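Local coordinates for uncharacterized protein (Parabacteroides merdae, PDB 4R7F) that is of unknown function but carries a domain related to the first domain of type 9 secretion system plug proteins, among three immunoglobulin-like beta-sandwich domains, at residues E40-G45 and Y96-L101; D85-I90 and P284-D289; I144-S149 and Y374-Y379; S164-N169 and S209-R214. All coordinates share one frame; numbering follows the deposited sequence. Where two conformers were deposited one is given.

Contact 1: residues E40-G45 and Y96-L101; sequences EINFDG and YSNYRL
Six backbone hydrogen bonds zip 40-45 to 96-101 as antiparallel strands, with Ile41-Leu101, Phe43-Tyr99 and Gly45-Ser97 as the hydrogen-bonded pairs; Tyr99 N to Phe43 O, at 2.8 Å, is among the shortest. Polar side chains fill the face that bears Asn42, Asp44, Asn98 and Arg100. Asn98 ND2 spends both N-H groups across the strands, giving one to Asn42 OD1 at 2.9 Å and the other to Asp44 OD1 at 2.8 Å; with two oxygens to serve, the nitrogen end of the amide is set on this side. Glu40 reaches this row with an extended chain, CG anti to the backbone N (chi1 176°). Its OE2 sits at the edge of the Arg100 guanidinium, 3.2 Å from NE in a salt bridge, and also accepts from Asn42 ND2. Arg100 NH1 has a second acidic partner, Asp85, while Asp44 OD2 lies over one face of the Tyr96 ring and is held by Tyr290 and Lys340. The two strands are the middle pair of a four-stranded antiparallel sheet in an immunoglobulin-like sandwich. The opposite face of the sheet is mainly aromatic and aliphatic. Tyr99 CB stands over the Phe43 ring, 3.6 Å from the centroid, and the two rings run nearly parallel, 5° apart, but offset, with little overlap. Beside them Ile41 CD1 and Leu101 CD2 lie alongside at 4.1 Å, pointing the same way.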
loop_
_atom_site.group_PDB
_atom_site.type_symbol
_atom_site.label_atom_id
_atom_site.label_comp_id
_atom_site.label_asym_id
_atom_site.label_seq_id
_atom_site.Cartn_x
_atom_site.Cartn_y
_atom_site.Cartn_z
ATOM N N GLU A 40 -10.392 -10.695 15.680
ATOM C CA GLU A 40 -9.863 -10.770 17.008
ATOM C C GLU A 40 -10.327 -9.545 17.792
ATOM O O GLU A 40 -10.073 -8.410 17.397
ATOM C CB GLU A 40 -8.347 -10.809 16.987
ATOM C CG GLU A 40 -7.693 -10.786 18.376
ATOM C CD GLU A 40 -6.165 -10.883 18.319
ATOM O OE1 GLU A 40 -5.623 -10.976 17.211
ATOM O OE2 GLU A 40 -5.490 -10.865 19.370
ATOM N N ILE A 41 -10.977 -9.806 18.921
ATOM C CA ILE A 41 -11.301 -8.808 19.899
ATOM C C ILE A 41 -10.362 -9.004 21.067
ATOM O O ILE A 41 -10.366 -10.018 21.710
ATOM C CB ILE A 41 -12.754 -8.922 20.360
ATOM C CG1 ILE A 41 -13.677 -8.470 19.235
ATOM C CG2 ILE A 41 -12.962 -8.074 21.599
ATOM C CD1 ILE A 41 -15.002 -9.174 19.207
ATOM N N ASN A 42 -9.557 -7.996 21.325
ATOM C CA ASN A 42 -8.548 -8.024 22.354
ATOM C C ASN A 42 -8.706 -6.821 23.330
ATOM O O ASN A 42 -8.923 -5.670 22.922
ATOM C CB ASN A 42 -7.198 -7.984 21.662
ATOM C CG ASN A 42 -6.077 -8.442 22.556
ATOM O OD1 ASN A 42 -5.752 -7.806 23.560
ATOM N ND2 ASN A 42 -5.499 -9.566 22.212
ATOM N N PHE A 43 -8.577 -7.075 24.617
ATOM C CA PHE A 43 -8.773 -6.044 25.593
ATOM C C PHE A 43 -8.175 -6.451 26.905
ATOM O O PHE A 43 -7.958 -7.631 27.123
ATOM C CB PHE A 43 -10.276 -5.755 25.765
ATOM C CG PHE A 43 -11.061 -6.866 26.387
ATOM C CD1 PHE A 43 -11.614 -7.852 25.607
ATOM C CD2 PHE A 43 -11.277 -6.904 27.757
ATOM C CE1 PHE A 43 -12.372 -8.876 26.178
ATOM C CE2 PHE A 43 -12.031 -7.926 28.340
ATOM C CZ PHE A 43 -12.586 -8.911 27.547
ATOM N N ASP A 44 -7.919 -5.475 27.775
ATOM C CA ASP A 44 -7.450 -5.749 29.114
ATOM C C ASP A 44 -8.537 -5.430 30.129
ATOM O O ASP A 44 -9.269 -4.480 29.969
ATOM C CB ASP A 44 -6.229 -4.907 29.441
ATOM C CG ASP A 44 -5.013 -5.295 28.654
ATOM O OD1 ASP A 44 -4.911 -6.447 28.186
ATOM O OD2 ASP A 44 -4.148 -4.411 28.502
ATOM N N GLY A 45 -8.622 -6.226 31.189
ATOM C CA GLY A 45 -9.329 -5.826 32.411
ATOM C C GLY A 45 -8.334 -5.455 33.517
ATOM O O GLY A 45 -7.450 -6.246 33.871
ATOM N N TYR A 96 -3.150 -6.122 35.364
ATOM C CA TYR A 96 -4.267 -6.379 34.494
ATOM C C TYR A 96 -4.237 -7.814 33.983
ATOM O O TYR A 96 -3.203 -8.505 34.059
ATOM C CB TYR A 96 -4.210 -5.395 33.300
ATOM C CG TYR A 96 -3.012 -5.552 32.420
ATOM C CD1 TYR A 96 -3.024 -6.444 31.369
ATOM C CD2 TYR A 96 -1.858 -4.798 32.623
ATOM C CE1 TYR A 96 -1.921 -6.597 30.529
ATOM C CE2 TYR A 96 -0.753 -4.942 31.790
ATOM C CZ TYR A 96 -0.788 -5.855 30.731
ATOM O OH TYR A 96 0.311 -6.033 29.868
ATOM N N SER A 97 -5.370 -8.247 33.436
ATOM C CA SER A 97 -5.426 -9.483 32.657
ATOM C C SER A 97 -5.767 -9.087 31.204
ATOM O O SER A 97 -6.452 -8.123 30.964
ATOM C CB SER A 97 -6.447 -10.492 33.232
ATOM O OG SER A 97 -6.510 -10.479 34.655
ATOM N N ASN A 98 -5.250 -9.842 30.253
ATOM C CA ASN A 98 -5.438 -9.608 28.845
ATOM C C ASN A 98 -6.285 -10.726 28.270
ATOM O O ASN A 98 -5.993 -11.899 28.499
ATOM C CB ASN A 98 -4.069 -9.603 28.166
ATOM C CG ASN A 98 -4.161 -9.511 26.674
ATOM O OD1 ASN A 98 -3.704 -10.408 25.948
ATOM N ND2 ASN A 98 -4.749 -8.408 26.198
ATOM N N TYR A 99 -7.303 -10.349 27.502
ATOM C CA TYR A 99 -8.345 -11.242 27.011
ATOM C C TYR A 99 -8.390 -11.201 25.496
ATOM O O TYR A 99 -8.130 -10.179 24.868
ATOM C CB TYR A 99 -9.705 -10.794 27.525
ATOM C CG TYR A 99 -9.856 -10.877 29.029
ATOM C CD1 TYR A 99 -9.330 -9.891 29.850
ATOM C CD2 TYR A 99 -10.529 -11.956 29.635
ATOM C CE1 TYR A 99 -9.453 -9.963 31.226
ATOM C CE2 TYR A 99 -10.667 -12.036 31.022
ATOM C CZ TYR A 99 -10.106 -11.044 31.813
ATOM O OH TYR A 99 -10.228 -11.081 33.180
ATOM N N ARG A 100 -8.764 -12.313 24.910
ATOM C CA ARG A 100 -8.761 -12.476 23.467
ATOM C C ARG A 100 -9.931 -13.363 23.112
ATOM O O ARG A 100 -10.104 -14.426 23.697
ATOM C CB ARG A 100 -7.468 -13.115 23.032
ATOM C CG ARG A 100 -7.297 -13.301 21.540
ATOM C CD ARG A 100 -5.806 -13.189 21.236
ATOM N NE ARG A 100 -5.371 -14.009 20.123
ATOM C CZ ARG A 100 -5.260 -15.330 20.185
ATOM N NH1 ARG A 100 -5.580 -15.990 21.298
ATOM N NH2 ARG A 100 -4.855 -15.999 19.119
ATOM N N LEU A 101 -10.739 -12.872 22.183
ATOM C CA LEU A 101 -11.878 -13.565 21.621
ATOM C C LEU A 101 -11.703 -13.508 20.121
ATOM O O LEU A 101 -11.579 -12.419 19.548
ATOM C CB LEU A 101 -13.169 -12.856 22.021
ATOM C CG LEU A 101 -14.461 -13.290 21.339
ATOM C CD1 LEU A 101 -14.829 -14.714 21.720
ATOM C CD2 LEU A 101 -15.570 -12.363 21.751
#

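Contact 2: residues D85-I90 and P284-D289; sequences DFANSI and PDTEAD
Thr286 O takes the one direct hydrogen bond of this contact, from Ile90 N at 2.8 Å, nearly straight at 167° though the donor is tilted from the carbonyl plane. The same oxygen receives a CA-H...O contact from Ser89 CA at 3.2 Å, leaving two neighbouring residues of 85-90 gathered on one carbonyl. A water adds a second, indirect link, lying 2.9 Å from Ile90 O and 2.8 Å from Glu287 O. The contact joins two parts of the chain: strand 86-88 is an outermost strand of the four-stranded sheet that includes 96-103, and just beyond its end the chain meets the short helix 284-287, which follows the disulfide Cys278-Cys281. Thr286 is central to the side-chain packing. Its chi1 of 56° turns the methyl CG2 toward Ala87, 3.9 Å from Ala87 CB, and Thr286 CB lies 3.5 Å from Asn88 O. The hydroxyl OG1 of Thr286 has Asp283 OD2 as its hydrogen-bonding partner, while Ile90 CD1 approaches Thr286 OG1 from across the contact at 3.6 Å.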
loop_
_atom_site.group_PDB
_atom_site.type_symbol
_atom_site.label_atom_id
_atom_site.label_comp_id
_atom_site.label_asym_id
_atom_site.label_seq_id
_atom_site.Cartn_x
_atom_site.Cartn_y
_atom_site.Cartn_z
ATOM N N ASP A 85 -10.145 -17.322 26.804
ATOM C CA ASP A 85 -8.726 -17.142 26.470
ATOM C C ASP A 85 -8.160 -15.873 27.133
ATOM O O ASP A 85 -8.290 -14.772 26.618
ATOM C CB ASP A 85 -8.508 -17.185 24.951
ATOM C CG ASP A 85 -7.025 -17.041 24.536
ATOM O OD1 ASP A 85 -6.155 -16.566 25.318
ATOM O OD2 ASP A 85 -6.737 -17.383 23.371
ATOM N N PHE A 86 -7.521 -16.046 28.280
ATOM C CA PHE A 86 -6.926 -14.926 28.994
ATOM C C PHE A 86 -5.628 -15.253 29.711
ATOM O O PHE A 86 -5.333 -16.412 30.001
ATOM C CB PHE A 86 -7.931 -14.388 30.012
ATOM C CG PHE A 86 -7.965 -15.154 31.308
ATOM C CD1 PHE A 86 -8.729 -16.295 31.430
ATOM C CD2 PHE A 86 -7.252 -14.707 32.414
ATOM C CE1 PHE A 86 -8.773 -16.992 32.626
ATOM C CE2 PHE A 86 -7.282 -15.398 33.618
ATOM C CZ PHE A 86 -8.043 -16.545 33.720
ATOM N N ALA A 87 -4.897 -14.200 30.050
ATOM C CA ALA A 87 -3.627 -14.301 30.766
ATOM C C ALA A 87 -3.349 -13.045 31.622
ATOM O O ALA A 87 -3.726 -11.920 31.259
ATOM C CB ALA A 87 -2.513 -14.522 29.764
ATOM N N ASN A 88 -2.695 -13.244 32.763
ATOM C CA ASN A 88 -2.341 -12.152 33.660
ATOM C C ASN A 88 -1.169 -11.344 33.126
ATOM O O ASN A 88 -0.315 -11.894 32.408
ATOM C CB ASN A 88 -1.928 -12.695 35.025
ATOM C CG ASN A 88 -2.992 -13.565 35.651
ATOM O OD1 ASN A 88 -2.735 -14.723 35.975
ATOM N ND2 ASN A 88 -4.196 -13.024 35.805
ATOM N N SER A 89 -1.120 -10.056 33.491
ATOM C CA SER A 89 0.090 -9.247 33.274
ATOM C C SER A 89 1.307 -9.849 34.006
ATOM O O SER A 89 1.164 -10.436 35.082
ATOM C CB SER A 89 -0.108 -7.809 33.749
ATOM O OG SER A 89 -0.276 -7.731 35.155
ATOM N N ILE A 90 2.488 -9.650 33.424
ATOM C CA ILE A 90 3.760 -10.046 34.009
ATOM C C ILE A 90 4.714 -8.835 34.130
ATOM O O ILE A 90 5.032 -8.172 33.138
ATOM C CB ILE A 90 4.464 -11.098 33.111
ATOM C CG1 ILE A 90 3.528 -12.272 32.778
ATOM C CG2 ILE A 90 5.734 -11.606 33.788
ATOM C CD1 ILE A 90 3.753 -12.881 31.398
ATOM N N PRO A 284 4.060 -8.467 24.390
ATOM C CA PRO A 284 3.640 -7.165 24.887
ATOM C C PRO A 284 2.191 -7.148 25.454
ATOM O O PRO A 284 1.878 -6.393 26.392
ATOM C CB PRO A 284 3.762 -6.281 23.646
ATOM C CG PRO A 284 4.635 -7.001 22.701
ATOM C CD PRO A 284 4.338 -8.431 22.943
ATOM N N ASP A 285 1.314 -7.985 24.913
ATOM C CA ASP A 285 -0.048 -8.048 25.423
ATOM C C ASP A 285 -0.157 -8.392 26.902
ATOM O O ASP A 285 -1.175 -8.068 27.506
ATOM C CB ASP A 285 -0.927 -9.010 24.591
ATOM C CG ASP A 285 -1.266 -8.464 23.198
ATOM O OD1 ASP A 285 -1.071 -7.256 22.961
ATOM O OD2 ASP A 285 -1.732 -9.247 22.340
ATOM N N THR A 286 0.853 -9.052 27.479
ATOM C CA THR A 286 0.910 -9.263 28.948
ATOM C C THR A 286 2.107 -8.607 29.666
ATOM O O THR A 286 2.170 -8.586 30.891
ATOM C CB THR A 286 0.916 -10.762 29.291
ATOM O OG1 THR A 286 2.009 -11.394 28.627
ATOM C CG2 THR A 286 -0.387 -11.428 28.860
ATOM N N GLU A 287 3.038 -8.041 28.914
ATOM C CA GLU A 287 4.269 -7.498 29.479
ATOM C C GLU A 287 4.317 -5.966 29.437
ATOM O O GLU A 287 5.052 -5.322 30.206
ATOM C CB GLU A 287 5.472 -8.093 28.742
ATOM C CG GLU A 287 5.660 -9.600 28.925
ATOM C CD GLU A 287 6.803 -10.152 28.069
ATOM O OE1 GLU A 287 6.737 -10.110 26.827
ATOM O OE2 GLU A 287 7.789 -10.621 28.638
ATOM N N ALA A 288 3.516 -5.367 28.568
ATOM C CA ALA A 288 3.467 -3.904 28.463
ATOM C C ALA A 288 2.739 -3.318 29.653
ATOM O O ALA A 288 1.685 -3.823 30.050
ATOM C CB ALA A 288 2.773 -3.509 27.191
ATOM N N ASP A 289 3.305 -2.266 30.221
ATOM C CA ASP A 289 2.749 -1.621 31.407
ATOM C C ASP A 289 1.802 -0.482 30.963
ATOM O O ASP A 289 1.724 -0.171 29.768
ATOM C CB ASP A 289 3.926 -1.088 32.273
ATOM C CG ASP A 289 3.559 -0.904 33.733
ATOM O OD1 ASP A 289 2.346 -0.988 34.065
ATOM O OD2 ASP A 289 4.482 -0.660 34.552
HETATM O O HOH W 1 7.016 -6.565 31.805
#

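Contact 3: residues I144-S149 and Y374-Y379; sequences ISASVS and YSIYVY
Ile144 and Val378 meet tip to tip, CD1 to CG2 at 3.5 Å, and make the tight end of a contact without hydrogen bonds, made mainly by carbon-to-carbon packing. The same Ile144 CD1 also touches Ile376 O and, more loosely, Ile376 CG2. In the middle the small Ala146 gives only its CB to Ile376 CD1, at 3.9 Å. The far end is less enclosed: the side chains of the partly exposed Val148 and of Tyr374 cross at about a right angle, setting Val148 CG1 3.6 Å from Tyr374 CE1 and Val148 CG2 3.7 Å from Tyr374 CD1, while Tyr374 OH is held by Gln161 and Gln187. An alanine in place of Val148 would take away both methyls and is likely to leave the CD1-CE1 side of the tyrosine ring without its cover. On the other face of strand 143-149, Ser145 OG and Ser147 OG hydrogen-bond to Ser147 OG and Ser145 OG of the second subunit, respectively. With axes 9.6 Å apart, the strands belong to two facing sheets, the core packing of an immunoglobulin-like beta-sandwich.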
loop_
_atom_site.group_PDB
_atom_site.type_symbol
_atom_site.label_atom_id
_atom_site.label_comp_id
_atom_site.label_asym_id
_atom_site.label_seq_id
_atom_site.Cartn_x
_atom_site.Cartn_y
_atom_site.Cartn_z
ATOM N N ILE A 144 -15.185 -3.860 -6.366
ATOM C CA ILE A 144 -15.241 -2.413 -6.339
ATOM C C ILE A 144 -13.936 -1.860 -6.861
ATOM O O ILE A 144 -12.879 -2.144 -6.291
ATOM C CB ILE A 144 -15.472 -1.906 -4.906
ATOM C CG1 ILE A 144 -16.773 -2.462 -4.310
ATOM C CG2 ILE A 144 -15.506 -0.386 -4.891
ATOM C CD1 ILE A 144 -16.954 -2.145 -2.819
ATOM N N SER A 145 -13.989 -1.104 -7.956
ATOM C CA SER A 145 -12.823 -0.383 -8.485
ATOM C C SER A 145 -12.888 1.050 -8.004
ATOM O O SER A 145 -13.886 1.700 -8.235
ATOM C CB SER A 145 -12.812 -0.399 -10.015
ATOM O OG SER A 145 -12.680 -1.714 -10.504
ATOM N N ALA A 146 -11.820 1.530 -7.360
ATOM C CA ALA A 146 -11.842 2.829 -6.689
ATOM C C ALA A 146 -10.566 3.638 -6.900
ATOM O O ALA A 146 -9.544 3.102 -7.276
ATOM C CB ALA A 146 -12.113 2.646 -5.202
ATOM N N SER A 147 -10.668 4.954 -6.723
ATOM C CA SER A 147 -9.491 5.806 -6.688
ATOM C C SER A 147 -9.701 6.962 -5.704
ATOM O O SER A 147 -10.826 7.290 -5.389
ATOM C CB SER A 147 -9.149 6.345 -8.084
ATOM O OG SER A 147 -10.120 7.272 -8.543
ATOM N N VAL A 148 -8.599 7.547 -5.228
ATOM C CA VAL A 148 -8.612 8.747 -4.411
ATOM C C VAL A 148 -7.709 9.743 -5.096
ATOM O O VAL A 148 -6.567 9.401 -5.427
ATOM C CB VAL A 148 -8.037 8.498 -3.004
ATOM C CG1 VAL A 148 -8.361 9.663 -2.091
ATOM C CG2 VAL A 148 -8.654 7.279 -2.405
ATOM N N SER A 149 -8.202 10.965 -5.306
ATOM C CA SER A 149 -7.389 11.993 -5.892
ATOM C C SER A 149 -7.510 13.313 -5.152
ATOM O O SER A 149 -8.581 13.686 -4.728
ATOM C CB SER A 149 -7.790 12.199 -7.350
ATOM O OG SER A 149 -7.121 13.339 -7.881
ATOM N N TYR A 374 -9.630 4.882 2.736
ATOM C CA TYR A 374 -11.066 5.007 2.632
ATOM C C TYR A 374 -11.636 3.636 2.433
ATOM O O TYR A 374 -11.237 2.945 1.519
ATOM C CB TYR A 374 -11.443 5.864 1.430
ATOM C CG TYR A 374 -10.915 7.245 1.556
ATOM C CD1 TYR A 374 -9.630 7.557 1.157
ATOM C CD2 TYR A 374 -11.663 8.237 2.136
ATOM C CE1 TYR A 374 -9.126 8.846 1.294
ATOM C CE2 TYR A 374 -11.169 9.533 2.254
ATOM C CZ TYR A 374 -9.902 9.836 1.857
ATOM O OH TYR A 374 -9.400 11.136 2.059
ATOM N N SER A 375 -12.564 3.252 3.288
ATOM C CA SER A 375 -13.219 1.958 3.161
ATOM C C SER A 375 -14.656 2.172 2.636
ATOM O O SER A 375 -15.403 2.985 3.167
ATOM C CB SER A 375 -13.232 1.237 4.501
ATOM O OG SER A 375 -11.955 1.155 5.120
ATOM N N ILE A 376 -15.004 1.442 1.589
ATOM C CA ILE A 376 -16.273 1.533 0.878
ATOM C C ILE A 376 -17.007 0.230 1.131
ATOM O O ILE A 376 -16.512 -0.840 0.797
ATOM C CB ILE A 376 -16.033 1.697 -0.609
ATOM C CG1 ILE A 376 -15.195 2.957 -0.841
ATOM C CG2 ILE A 376 -17.351 1.792 -1.383
ATOM C CD1 ILE A 376 -14.539 2.969 -2.191
ATOM N N TYR A 377 -18.134 0.340 1.818
ATOM C CA TYR A 377 -18.968 -0.784 2.205
ATOM C C TYR A 377 -20.239 -0.701 1.387
ATOM O O TYR A 377 -20.919 0.328 1.406
ATOM C CB TYR A 377 -19.377 -0.667 3.684
ATOM C CG TYR A 377 -18.281 -0.924 4.702
ATOM C CD1 TYR A 377 -17.267 -0.013 4.920
ATOM C CD2 TYR A 377 -18.278 -2.071 5.440
ATOM C CE1 TYR A 377 -16.263 -0.257 5.861
ATOM C CE2 TYR A 377 -17.312 -2.320 6.380
ATOM C CZ TYR A 377 -16.306 -1.409 6.592
ATOM O OH TYR A 377 -15.353 -1.692 7.537
ATOM N N VAL A 378 -20.572 -1.799 0.723
ATOM C CA VAL A 378 -21.712 -1.881 -0.133
ATOM C C VAL A 378 -22.685 -2.906 0.451
ATOM O O VAL A 378 -22.395 -4.073 0.449
ATOM C CB VAL A 378 -21.285 -2.327 -1.542
ATOM C CG1 VAL A 378 -22.512 -2.492 -2.431
ATOM C CG2 VAL A 378 -20.306 -1.332 -2.151
ATOM N N TYR A 379 -23.835 -2.435 0.920
ATOM C CA TYR A 379 -24.870 -3.239 1.520
ATOM C C TYR A 379 -26.040 -3.378 0.549
ATOM O O TYR A 379 -26.314 -2.474 -0.246
ATOM C CB TYR A 379 -25.382 -2.565 2.792
ATOM C CG TYR A 379 -24.353 -2.437 3.853
ATOM C CD1 TYR A 379 -24.151 -3.440 4.773
ATOM C CD2 TYR A 379 -23.541 -1.336 3.914
ATOM C CE1 TYR A 379 -23.195 -3.318 5.769
ATOM C CE2 TYR A 379 -22.564 -1.224 4.873
ATOM C CZ TYR A 379 -22.402 -2.199 5.810
ATOM O OH TYR A 379 -21.393 -2.072 6.760
#

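Contact 4: residues S164-N169 and S209-R214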
loop_
_atom_site.group_PDB
_atom_site.type_symbol
_atom_site.label_atom_id
_atom_site.label_comp_id
_atom_site.label_asym_id
_atom_site.label_seq_id
_atom_site.Cartn_x
_atom_site.Cartn_y
_atom_site.Cartn_z
ATOM N N SER A 164 -13.690 8.013 -5.740
ATOM C CA SER A 164 -14.425 7.723 -6.965
ATOM C C SER A 164 -14.477 6.213 -6.964
ATOM O O SER A 164 -13.464 5.568 -6.669
ATOM C CB SER A 164 -13.660 8.224 -8.208
ATOM O OG SER A 164 -13.371 9.631 -8.210
ATOM N N PHE A 165 -15.640 5.633 -7.242
ATOM C CA PHE A 165 -15.697 4.174 -7.359
ATOM C C PHE A 165 -16.799 3.640 -8.245
ATOM O O PHE A 165 -17.775 4.322 -8.485
ATOM C CB PHE A 165 -15.722 3.490 -5.981
ATOM C CG PHE A 165 -17.031 3.608 -5.245
ATOM C CD1 PHE A 165 -17.296 4.705 -4.437
ATOM C CD2 PHE A 165 -17.977 2.612 -5.334
ATOM C CE1 PHE A 165 -18.498 4.797 -3.739
ATOM C CE2 PHE A 165 -19.192 2.715 -4.673
ATOM C CZ PHE A 165 -19.440 3.800 -3.862
ATOM N N ASN A 166 -16.626 2.394 -8.688
ATOM C CA ASN A 166 -17.617 1.678 -9.512
ATOM C C ASN A 166 -17.812 0.339 -8.902
ATOM O O ASN A 166 -16.859 -0.280 -8.461
ATOM C CB ASN A 166 -17.136 1.470 -10.948
ATOM C CG ASN A 166 -16.735 2.775 -11.605
ATOM O OD1 ASN A 166 -17.568 3.484 -12.145
ATOM N ND2 ASN A 166 -15.447 3.112 -11.516
ATOM N N ILE A 167 -19.056 -0.106 -8.894
ATOM C CA ILE A 167 -19.374 -1.415 -8.446
ATOM C C ILE A 167 -19.529 -2.244 -9.690
ATOM O O ILE A 167 -20.380 -1.955 -10.504
ATOM C CB ILE A 167 -20.694 -1.426 -7.664
ATOM C CG1 ILE A 167 -20.560 -0.528 -6.437
ATOM C CG2 ILE A 167 -21.054 -2.850 -7.282
ATOM C CD1 ILE A 167 -21.855 -0.359 -5.681
ATOM N N ASN A 168 -18.672 -3.248 -9.822
ATOM C CA ASN A 168 -18.698 -4.201 -10.906
ATOM C C ASN A 168 -19.461 -5.469 -10.516
ATOM O O ASN A 168 -18.979 -6.245 -9.730
ATOM C CB ASN A 168 -17.252 -4.515 -11.292
ATOM C CG ASN A 168 -16.454 -3.253 -11.643
ATOM O OD1 ASN A 168 -16.938 -2.367 -12.343
ATOM N ND2 ASN A 168 -15.232 -3.184 -11.159
ATOM N N ASN A 169 -20.657 -5.649 -11.093
ATOM C CA ASN A 169 -21.605 -6.662 -10.686
ATOM C C ASN A 169 -22.130 -7.557 -11.805
ATOM O O ASN A 169 -23.275 -7.993 -11.737
ATOM C CB ASN A 169 -22.810 -6.027 -9.940
ATOM C CG ASN A 169 -23.691 -5.176 -10.844
ATOM O OD1 ASN A 169 -23.234 -4.567 -11.800
ATOM N ND2 ASN A 169 -24.957 -5.180 -10.569
ATOM N N SER A 209 -21.756 3.313 -11.256
ATOM C CA SER A 209 -20.682 4.275 -11.037
ATOM C C SER A 209 -21.094 5.357 -10.046
ATOM O O SER A 209 -22.179 5.942 -10.193
ATOM C CB SER A 209 -20.255 4.885 -12.381
ATOM O OG SER A 209 -19.322 5.940 -12.185
ATOM N N TYR A 210 -20.250 5.587 -9.029
ATOM C CA TYR A 210 -20.475 6.654 -8.028
ATOM C C TYR A 210 -19.291 7.572 -8.121
ATOM O O TYR A 210 -18.465 7.658 -7.230
ATOM C CB TYR A 210 -20.557 6.117 -6.590
ATOM C CG TYR A 210 -21.697 5.187 -6.347
ATOM C CD1 TYR A 210 -21.632 3.865 -6.741
ATOM C CD2 TYR A 210 -22.872 5.632 -5.760
ATOM C CE1 TYR A 210 -22.704 3.000 -6.552
ATOM C CE2 TYR A 210 -23.933 4.764 -5.533
ATOM C CZ TYR A 210 -23.852 3.450 -5.936
ATOM O OH TYR A 210 -24.916 2.578 -5.724
ATOM N N THR A 211 -19.181 8.205 -9.253
ATOM C CA THR A 211 -18.039 9.016 -9.591
ATOM C C THR A 211 -18.558 10.420 -9.757
ATOM O O THR A 211 -19.657 10.586 -10.224
ATOM C CB THR A 211 -17.413 8.500 -10.891
ATOM O OG1 THR A 211 -16.960 7.162 -10.668
ATOM C CG2 THR A 211 -16.229 9.312 -11.266
ATOM N N TYR A 212 -17.774 11.414 -9.344
ATOM C CA TYR A 212 -18.133 12.839 -9.444
ATOM C C TYR A 212 -19.217 13.238 -8.437
ATOM O O TYR A 212 -19.956 14.180 -8.631
ATOM C CB TYR A 212 -18.552 13.215 -10.871
ATOM C CG TYR A 212 -17.558 12.787 -11.949
ATOM C CD1 TYR A 212 -16.246 13.277 -11.954
ATOM C CD2 TYR A 212 -17.930 11.918 -12.956
ATOM C CE1 TYR A 212 -15.342 12.890 -12.912
ATOM C CE2 TYR A 212 -17.019 11.524 -13.933
ATOM C CZ TYR A 212 -15.733 12.021 -13.912
ATOM O OH TYR A 212 -14.840 11.676 -14.912
ATOM N N ASN A 213 -19.268 12.528 -7.338
ATOM C CA ASN A 213 -20.266 12.759 -6.321
ATOM C C ASN A 213 -19.733 13.756 -5.315
ATOM O O ASN A 213 -18.689 13.546 -4.715
ATOM C CB ASN A 213 -20.590 11.438 -5.640
ATOM C CG ASN A 213 -21.827 11.504 -4.815
ATOM O OD1 ASN A 213 -21.947 12.364 -3.916
ATOM N ND2 ASN A 213 -22.775 10.606 -5.101
ATOM N N ARG A 214 -20.458 14.851 -5.134
ATOM C CA ARG A 214 -19.983 15.930 -4.309
ATOM C C ARG A 214 -19.762 15.466 -2.861
ATOM O O ARG A 214 -18.837 15.921 -2.197
ATOM C CB ARG A 214 -20.946 17.098 -4.385
ATOM C CG ARG A 214 -20.639 18.265 -3.481
ATOM C CD ARG A 214 -19.478 19.107 -3.983
ATOM N NE ARG A 214 -19.201 20.169 -3.010
ATOM C CZ ARG A 214 -18.604 19.971 -1.833
ATOM N NH1 ARG A 214 -18.209 18.775 -1.453
ATOM N NH2 ARG A 214 -18.380 20.980 -1.026
HETATM O O HOH W 2 -16.114 10.886 -7.037
HETATM O O HOH W 3 -14.796 5.556 -10.685
#
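The Phe165 ring carries Tyr210 CB over one face, 3.9 Å from its centroid, and has Ile167 CG1 in plane at its edge. The two aromatic rings are near parallel, 15° apart, yet displaced past each other; Phe165 CE2 comes within 3.4 Å of Tyr210 CD1. Ile167 CD1 adds a methyl 3.6 Å from Tyr210 CE1. Farther along 209-214, the Tyr212 ring has Thr211 CG2 over the centre of one face. Phe165, Ile167 and Tyr210 line the inner side of a sheet of the immunoglobulin-like sandwich, where strands 160-168 and 207-219 run antiparallel and Ile183 of the facing sheet packs on Phe165. What tips the phenyl ring over its neighbour is a chi1 of 74°, which folds it back above its own main chain. A serine in place of Phe165 would probably open a gap beneath Tyr210 CB and leave the tyrosine ring freer to shift. The backbone pairing is lopsided: Tyr210 N gives a good bond to Phe165 O at 2.8 Å, whereas the return bond from Phe165 N to Tyr210 O is weak, at 3.5 Å, as the chain turns out of the strand. Asn166, Ser209 and Thr211 form a polar cluster on the opposite face, where Gln207 of the second subunit approaches. Within it Ser209 OG and Thr211 OG1 share a hydrogen bond, and a water sits 2.7 Å from Thr211 OG1 with a weak bond from Asn166 ND2.

In the fold
The four contacts form two groups on opposite sides of the chain's centre. Contacts 1 and 2, with centres 9 Å apart, meet at strands 96-103 and 86-88, neighbours in one sheet; Tyr96 links them through its OH to Ala288 O. Contacts 3 and 4, 8 Å apart, share a second sheet through neighbouring strands 143-149 and 160-168. Between the groups the centres lie 31 to 45 Å apart. Along the chain contact 1 closes before contact 3 opens, contact 4 is nested inside contact 3, and contact 2 alternates with contacts 1 and 3. Contact 2 therefore ties the N-terminal region, which belongs to the plug-protein family, to much later sequence, while contacts 3 and 4 both reach the second subunit.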